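Local coordinates for Exo-1,5-alpha-L-arabinofuranobiosidase (Gibberella zeae, PDB 2YDT), which probably hydrolyses alpha-L-arabinofuranosyl linkages, acting from chain ends of 1,5-linked arabinan to release arabinobiose, at residues V123-D128 against T132-S137; L166-S171 against K192-V197. All blocks are in the same frame, centred on the assembly; numbering follows the deposited sequence. Where two conformers were deposited one is given.

Contact 1 (V123-D128 against T132-S137); sequences VYASRD and TWEFVS
Asp-128 turns its carboxylate onto Thr-132 and holds that residue twice. Asp-128 OD1 accepts the N-H of Thr-132 on its syn lone pair (OD1 to N 2.9 Å), while Asp-128 OD2 takes the hydroxyl OG1 of Thr-132 at 2.6 Å, a donor lying 34° out of the carboxylate plane. The Asp-128 CG sits between its own backbone N and carbonyl carbon (chi1 56°), which places the carboxylate beside both the N-H and the hydroxyl of Thr-132. Together with Ser-126, Gly-130 and Trp-133 the spacing is that of the Asp box, Ser-x-Asp-x-Gly-x-Thr-Trp, a hairpin signature of sialidase-like propellers. Ser-126 OG reaches into the same turn to the Gly-130 N, and Ser-126 CB rests over one face of the Trp-133 indole, 3.6 Å from the centroid of the six-membered ring.

Farther from the turn the aromatic pair is set differently. The Phe-135 ring points its edge at the face of Tyr-124, with centroids 5.5 Å apart and planes at 63°, and Phe-135 CA adds a CH-pi contact over the tyrosine face. On the sheet face away from Tyr-124 and Phe-135, Ala-125 CB meets Val-136 CG2 at 3.4 Å, closer than usual for two carbons. In the backbone the antiparallel ladder shifts by one residue: Val-136 N donates to Val-123 O (2.9 Å) and Ser-137 N to the same oxygen only weakly (3.3 Å), a classic beta bulge.

Strand 134-142 is the outermost of its four-stranded blade, and strand 119-126 lies between it and strand 105-111, to which Tyr-124 and Ser-126 bond through Cys-107 and Val-105. Tyr-124 and Trp-133 also pack on Val-75 of strand 70-75, the outermost strand of the preceding blade.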
loop_
_atom_site.group_PDB
_atom_site.type_symbol
_atom_site.label_atom_id
_atom_site.label_comp_id
_atom_site.label_asym_id
_atom_site.label_seq_id
_atom_site.Cartn_x
_atom_site.Cartn_y
_atom_site.Cartn_z
ATOM N N VAL A 123 3.536 -8.309 -12.131
ATOM C CA VAL A 123 2.347 -7.549 -12.541
ATOM C C VAL A 123 1.406 -8.454 -13.329
ATOM O O VAL A 123 1.836 -9.080 -14.293
ATOM C CB VAL A 123 2.676 -6.265 -13.361
ATOM C CG1 VAL A 123 1.430 -5.548 -13.886
ATOM C CG2 VAL A 123 3.512 -5.327 -12.513
ATOM N N TYR A 124 0.142 -8.472 -12.917
ATOM C CA TYR A 124 -0.985 -9.119 -13.616
ATOM C C TYR A 124 -1.957 -8.014 -14.033
ATOM O O TYR A 124 -2.032 -6.938 -13.410
ATOM C CB TYR A 124 -1.706 -10.143 -12.688
ATOM C CG TYR A 124 -0.978 -11.456 -12.604
ATOM C CD1 TYR A 124 0.192 -11.572 -11.876
ATOM C CD2 TYR A 124 -1.415 -12.577 -13.321
ATOM C CE1 TYR A 124 0.915 -12.790 -11.851
ATOM C CE2 TYR A 124 -0.735 -13.750 -13.299
ATOM C CZ TYR A 124 0.423 -13.885 -12.581
ATOM O OH TYR A 124 1.120 -15.089 -12.605
ATOM N N ALA A 125 -2.719 -8.266 -15.094
ATOM C CA ALA A 125 -3.639 -7.270 -15.635
ATOM C C ALA A 125 -4.981 -7.868 -15.964
ATOM O O ALA A 125 -5.061 -9.038 -16.319
ATOM C CB ALA A 125 -3.068 -6.629 -16.899
ATOM N N SER A 126 -6.030 -7.071 -15.767
ATOM C CA SER A 126 -7.403 -7.424 -16.145
ATOM C C SER A 126 -7.904 -6.423 -17.178
ATOM O O SER A 126 -7.885 -5.210 -16.944
ATOM C CB SER A 126 -8.363 -7.446 -14.935
ATOM O OG SER A 126 -9.707 -7.647 -15.414
ATOM N N ARG A 127 -8.382 -6.959 -18.308
ATOM C CA ARG A 127 -8.919 -6.151 -19.407
ATOM C C ARG A 127 -10.450 -6.077 -19.346
ATOM O O ARG A 127 -11.078 -5.497 -20.241
ATOM C CB ARG A 127 -8.495 -6.760 -20.752
ATOM C CG ARG A 127 -6.997 -6.775 -20.991
ATOM C CD ARG A 127 -6.654 -7.494 -22.281
ATOM N NE ARG A 127 -5.241 -7.463 -22.673
ATOM C CZ ARG A 127 -4.658 -6.465 -23.337
ATOM N NH1 ARG A 127 -5.340 -5.400 -23.699
ATOM N NH2 ARG A 127 -3.395 -6.555 -23.680
ATOM N N ASP A 128 -11.049 -6.636 -18.302
ATOM C CA ASP A 128 -12.502 -6.688 -18.186
ATOM C C ASP A 128 -12.965 -6.258 -16.770
ATOM O O ASP A 128 -13.975 -6.731 -16.281
ATOM C CB ASP A 128 -13.044 -8.072 -18.586
ATOM C CG ASP A 128 -12.426 -9.212 -17.799
ATOM O OD1 ASP A 128 -11.821 -8.931 -16.713
ATOM O OD2 ASP A 128 -12.503 -10.385 -18.272
ATOM N N THR A 132 -11.288 -11.345 -15.227
ATOM C CA THR A 132 -10.209 -12.255 -15.581
ATOM C C THR A 132 -8.875 -11.531 -15.477
ATOM O O THR A 132 -8.812 -10.300 -15.539
ATOM C CB THR A 132 -10.354 -12.866 -16.992
ATOM O OG1 THR A 132 -10.302 -11.820 -17.937
ATOM C CG2 THR A 132 -11.722 -13.629 -17.157
ATOM N N TRP A 133 -7.823 -12.333 -15.411
ATOM C CA TRP A 133 -6.453 -11.850 -15.242
ATOM C C TRP A 133 -5.485 -12.531 -16.164
ATOM O O TRP A 133 -5.625 -13.740 -16.454
ATOM C CB TRP A 133 -5.979 -12.072 -13.781
ATOM C CG TRP A 133 -6.871 -11.359 -12.820
ATOM C CD1 TRP A 133 -7.995 -11.867 -12.186
ATOM C CD2 TRP A 133 -6.801 -9.967 -12.436
ATOM N NE1 TRP A 133 -8.604 -10.876 -11.467
ATOM C CE2 TRP A 133 -7.904 -9.706 -11.595
ATOM C CE3 TRP A 133 -5.894 -8.933 -12.703
ATOM C CZ2 TRP A 133 -8.123 -8.449 -11.021
ATOM C CZ3 TRP A 133 -6.125 -7.695 -12.162
ATOM C CH2 TRP A 133 -7.227 -7.463 -11.316
ATOM N N GLU A 134 -4.476 -11.766 -16.597
ATOM C CA GLU A 134 -3.351 -12.256 -17.420
ATOM C C GLU A 134 -2.034 -11.812 -16.786
ATOM O O GLU A 134 -1.914 -10.665 -16.348
ATOM C CB GLU A 134 -3.439 -11.745 -18.881
ATOM C CG GLU A 134 -2.841 -10.333 -19.144
ATOM C CD GLU A 134 -2.792 -9.868 -20.620
ATOM O OE1 GLU A 134 -1.652 -9.803 -21.210
ATOM O OE2 GLU A 134 -3.862 -9.539 -21.138
ATOM N N PHE A 135 -1.057 -12.719 -16.734
ATOM C CA PHE A 135 0.321 -12.375 -16.372
ATOM C C PHE A 135 0.883 -11.380 -17.370
ATOM O O PHE A 135 0.748 -11.561 -18.601
ATOM C CB PHE A 135 1.195 -13.620 -16.370
ATOM C CG PHE A 135 2.644 -13.331 -16.193
ATOM C CD1 PHE A 135 3.102 -12.862 -14.984
ATOM C CD2 PHE A 135 3.566 -13.545 -17.217
ATOM C CE1 PHE A 135 4.429 -12.577 -14.795
ATOM C CE2 PHE A 135 4.925 -13.259 -17.032
ATOM C CZ PHE A 135 5.352 -12.796 -15.817
ATOM N N VAL A 136 1.493 -10.294 -16.868
ATOM C CA VAL A 136 2.071 -9.288 -17.747
ATOM C C VAL A 136 3.582 -9.408 -17.773
ATOM O O VAL A 136 4.175 -9.655 -18.845
ATOM C CB VAL A 136 1.635 -7.855 -17.367
ATOM C CG1 VAL A 136 2.305 -6.828 -18.320
ATOM C CG2 VAL A 136 0.086 -7.755 -17.409
ATOM N N SER A 137 4.214 -9.254 -16.612
ATOM C CA SER A 137 5.657 -9.317 -16.511
ATOM C C SER A 137 6.171 -9.568 -15.106
ATOM O O SER A 137 5.486 -9.260 -14.123
ATOM C CB SER A 137 6.305 -8.028 -17.068
ATOM O OG SER A 137 5.904 -6.871 -16.333
HETATM O O HOH W 1 -8.453 -9.856 -18.762
HETATM O O HOH W 2 -2.297 -9.327 -24.005
#

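Contact 2 (L166-S171 against K192-V197); sequences LILYYS and KKWSKV
Leu-168 and Trp-194 form the close part of this contact, within one four-stranded blade of a six-bladed beta-propeller. Leu-168 lies on strand 165-172, the second strand of the blade, and Trp-194 on the loop joining the third strand, 182-188, to the fourth, 198-201. Their CA atoms are 9.3 Å apart, so the meeting depends on the length of the indole. With CG anti to the carbonyl carbon (chi1 -66°), Trp-194 sends the far corner of its six-membered ring inward: CZ3 comes to 3.8 Å from Leu-168 CB, and CH2 to 4.1 Å from Leu-168 CD1. The leucine approaches obliquely, neither squarely over the ring nor in its plane.

Packing slackens toward Leu-166, whose CD2 stays 4.5 Å from Trp-194 CH2. No hydrogen bond spans the two segments, and the buried area is modest, 194 Å² in all.

The two sides differ in exposure. The strand side, Leu-166, Leu-168 and Tyr-170, is buried, whereas Trp-194 and Val-197, which carry the contact from the loop, are partly exposed. Leu-168 and Trp-194 both pack on Val-139 of strand 134-142, in the preceding blade, and the indole NE1 of Trp-194 is hydrogen-bonded there to Ser-137 OG. One strand residue beyond Tyr-170, Ser-171 touches the bound iminosugar. At that end of the contact, Tyr-170 and Val-197 cross at about a right angle. The tyrosine hydroxyl is hydrogen-bonded to Gln-186 and Arg-174; the valine methyl adds a van der Waals contact beside it, through a single atom pair, Tyr-170 OH and Val-197 CG2, at 3.6 Å.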
loop_
_atom_site.group_PDB
_atom_site.type_symbol
_atom_site.label_atom_id
_atom_site.label_comp_id
_atom_site.label_asym_id
_atom_site.label_seq_id
_atom_site.Cartn_x
_atom_site.Cartn_y
_atom_site.Cartn_z
ATOM N N LEU A 166 5.130 4.532 -16.116
ATOM C CA LEU A 166 4.508 3.908 -14.927
ATOM C C LEU A 166 5.658 3.561 -13.962
ATOM O O LEU A 166 6.643 2.930 -14.340
ATOM C CB LEU A 166 3.714 2.665 -15.307
ATOM C CG LEU A 166 3.096 1.836 -14.171
ATOM C CD1 LEU A 166 1.971 2.616 -13.487
ATOM C CD2 LEU A 166 2.612 0.458 -14.686
ATOM N N ILE A 167 5.534 4.011 -12.717
ATOM C CA ILE A 167 6.551 3.770 -11.689
ATOM C C ILE A 167 6.050 2.721 -10.701
ATOM O O ILE A 167 4.911 2.790 -10.246
ATOM C CB ILE A 167 6.903 5.064 -10.898
ATOM C CG1 ILE A 167 7.185 6.227 -11.863
ATOM C CG2 ILE A 167 8.087 4.823 -9.952
ATOM C CD1 ILE A 167 7.381 7.532 -11.194
ATOM N N LEU A 168 6.911 1.763 -10.383
ATOM C CA LEU A 168 6.643 0.750 -9.374
ATOM C C LEU A 168 7.687 0.911 -8.302
ATOM O O LEU A 168 8.870 0.660 -8.513
ATOM C CB LEU A 168 6.629 -0.658 -9.974
ATOM C CG LEU A 168 6.002 -1.745 -9.112
ATOM C CD1 LEU A 168 5.563 -2.950 -9.957
ATOM C CD2 LEU A 168 6.977 -2.187 -8.016
ATOM N N TYR A 169 7.213 1.362 -7.133
ATOM C CA TYR A 169 8.015 1.586 -5.931
ATOM C C TYR A 169 7.952 0.364 -5.057
ATOM O O TYR A 169 6.899 -0.261 -4.927
ATOM C CB TYR A 169 7.426 2.740 -5.126
ATOM C CG TYR A 169 7.381 4.080 -5.818
ATOM C CD1 TYR A 169 8.439 4.988 -5.703
ATOM C CD2 TYR A 169 6.264 4.486 -6.500
ATOM C CE1 TYR A 169 8.394 6.234 -6.322
ATOM C CE2 TYR A 169 6.225 5.721 -7.135
ATOM C CZ TYR A 169 7.275 6.581 -7.018
ATOM O OH TYR A 169 7.191 7.824 -7.635
ATOM N N TYR A 170 9.085 -0.023 -4.455
ATOM C CA TYR A 170 9.082 -1.138 -3.547
ATOM C C TYR A 170 10.222 -1.089 -2.519
ATOM O O TYR A 170 11.010 -0.122 -2.510
ATOM C CB TYR A 170 9.085 -2.447 -4.354
ATOM C CG TYR A 170 10.259 -2.669 -5.303
ATOM C CD1 TYR A 170 11.331 -3.486 -4.945
ATOM C CD2 TYR A 170 10.260 -2.122 -6.587
ATOM C CE1 TYR A 170 12.347 -3.779 -5.821
ATOM C CE2 TYR A 170 11.310 -2.391 -7.476
ATOM C CZ TYR A 170 12.350 -3.216 -7.076
ATOM O OH TYR A 170 13.402 -3.516 -7.954
ATOM N N SER A 171 10.246 -2.085 -1.638
ATOM C CA SER A 171 11.241 -2.291 -0.581
ATOM C C SER A 171 12.251 -3.336 -1.030
ATOM O O SER A 171 11.867 -4.373 -1.575
ATOM C CB SER A 171 10.558 -2.767 0.710
ATOM O OG SER A 171 9.480 -1.908 1.087
ATOM N N LYS A 192 6.141 -4.313 -19.940
ATOM C CA LYS A 192 6.946 -5.532 -20.155
ATOM C C LYS A 192 8.426 -5.371 -19.786
ATOM O O LYS A 192 9.008 -6.251 -19.134
ATOM C CB LYS A 192 6.831 -5.974 -21.625
ATOM C CG LYS A 192 5.377 -6.313 -22.083
ATOM C CD LYS A 192 5.006 -7.684 -21.565
ATOM C CE LYS A 192 3.621 -8.178 -22.009
ATOM N NZ LYS A 192 3.439 -9.536 -21.436
ATOM N N LYS A 193 9.019 -4.269 -20.215
ATOM C CA LYS A 193 10.445 -3.967 -20.028
ATOM C C LYS A 193 10.523 -2.984 -18.853
ATOM O O LYS A 193 9.871 -1.944 -18.874
ATOM C CB LYS A 193 10.941 -3.302 -21.326
ATOM C CG LYS A 193 12.354 -2.713 -21.382
ATOM C CD LYS A 193 12.596 -2.016 -22.773
ATOM C CE LYS A 193 14.075 -1.627 -22.943
ATOM N NZ LYS A 193 14.320 -0.851 -24.210
ATOM N N TRP A 194 11.332 -3.309 -17.851
ATOM C CA TRP A 194 11.492 -2.427 -16.663
ATOM C C TRP A 194 12.892 -1.795 -16.653
ATOM O O TRP A 194 13.887 -2.432 -17.044
ATOM C CB TRP A 194 11.243 -3.215 -15.383
ATOM C CG TRP A 194 9.841 -3.643 -15.293
ATOM C CD1 TRP A 194 9.312 -4.825 -15.778
ATOM C CD2 TRP A 194 8.751 -2.923 -14.731
ATOM N NE1 TRP A 194 7.981 -4.839 -15.588
ATOM C CE2 TRP A 194 7.591 -3.707 -14.929
ATOM C CE3 TRP A 194 8.630 -1.689 -14.067
ATOM C CZ2 TRP A 194 6.329 -3.297 -14.503
ATOM C CZ3 TRP A 194 7.372 -1.276 -13.633
ATOM C CH2 TRP A 194 6.231 -2.080 -13.858
ATOM N N SER A 195 12.964 -0.550 -16.238
ATOM C CA SER A 195 14.238 0.187 -16.093
ATOM C C SER A 195 15.188 -0.421 -15.051
ATOM O O SER A 195 14.815 -1.239 -14.192
ATOM C CB SER A 195 13.963 1.642 -15.678
ATOM O OG SER A 195 13.648 1.748 -14.281
ATOM N N LYS A 196 16.442 0.036 -15.121
ATOM C CA LYS A 196 17.384 -0.145 -14.031
ATOM C C LYS A 196 16.737 0.315 -12.710
ATOM O O LYS A 196 15.956 1.275 -12.667
ATOM C CB LYS A 196 18.583 0.738 -14.383
ATOM C CG LYS A 196 19.763 0.764 -13.489
ATOM C CD LYS A 196 20.833 1.600 -14.253
ATOM C CE LYS A 196 21.673 2.500 -13.372
ATOM N NZ LYS A 196 22.356 3.556 -14.222
ATOM N N VAL A 197 17.064 -0.369 -11.626
ATOM C CA VAL A 197 16.642 0.067 -10.276
ATOM C C VAL A 197 17.185 1.449 -9.938
ATOM O O VAL A 197 18.392 1.729 -10.142
ATOM C CB VAL A 197 17.063 -0.948 -9.242
ATOM C CG1 VAL A 197 16.733 -0.482 -7.803
ATOM C CG2 VAL A 197 16.395 -2.306 -9.503
#

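From the N terminus, 123-128 comes first, and contact 1 brings 132-137 back against it after only three intervening residues, completing the outer hairpin of one blade. The chain then enters the next blade, where contact 2 closes the longer excursion from 166-171 to 192-197, which contains strand 182-188. The two are in series, neither nested nor crossed, with centres about 17 Å apart. Even so, they meet across the interblade boundary: Lys-192 NZ lies 2.7 Å from Val-136 O, and Trp-194 NE1 lies 3.0 Å from Ser-137 OG, both probable hydrogen bonds. Val-123 CG2 packs 4.0 Å from Trp-194 CZ2. The loop of contact 2 thus ties the bulged hairpin of contact 1 to the following blade.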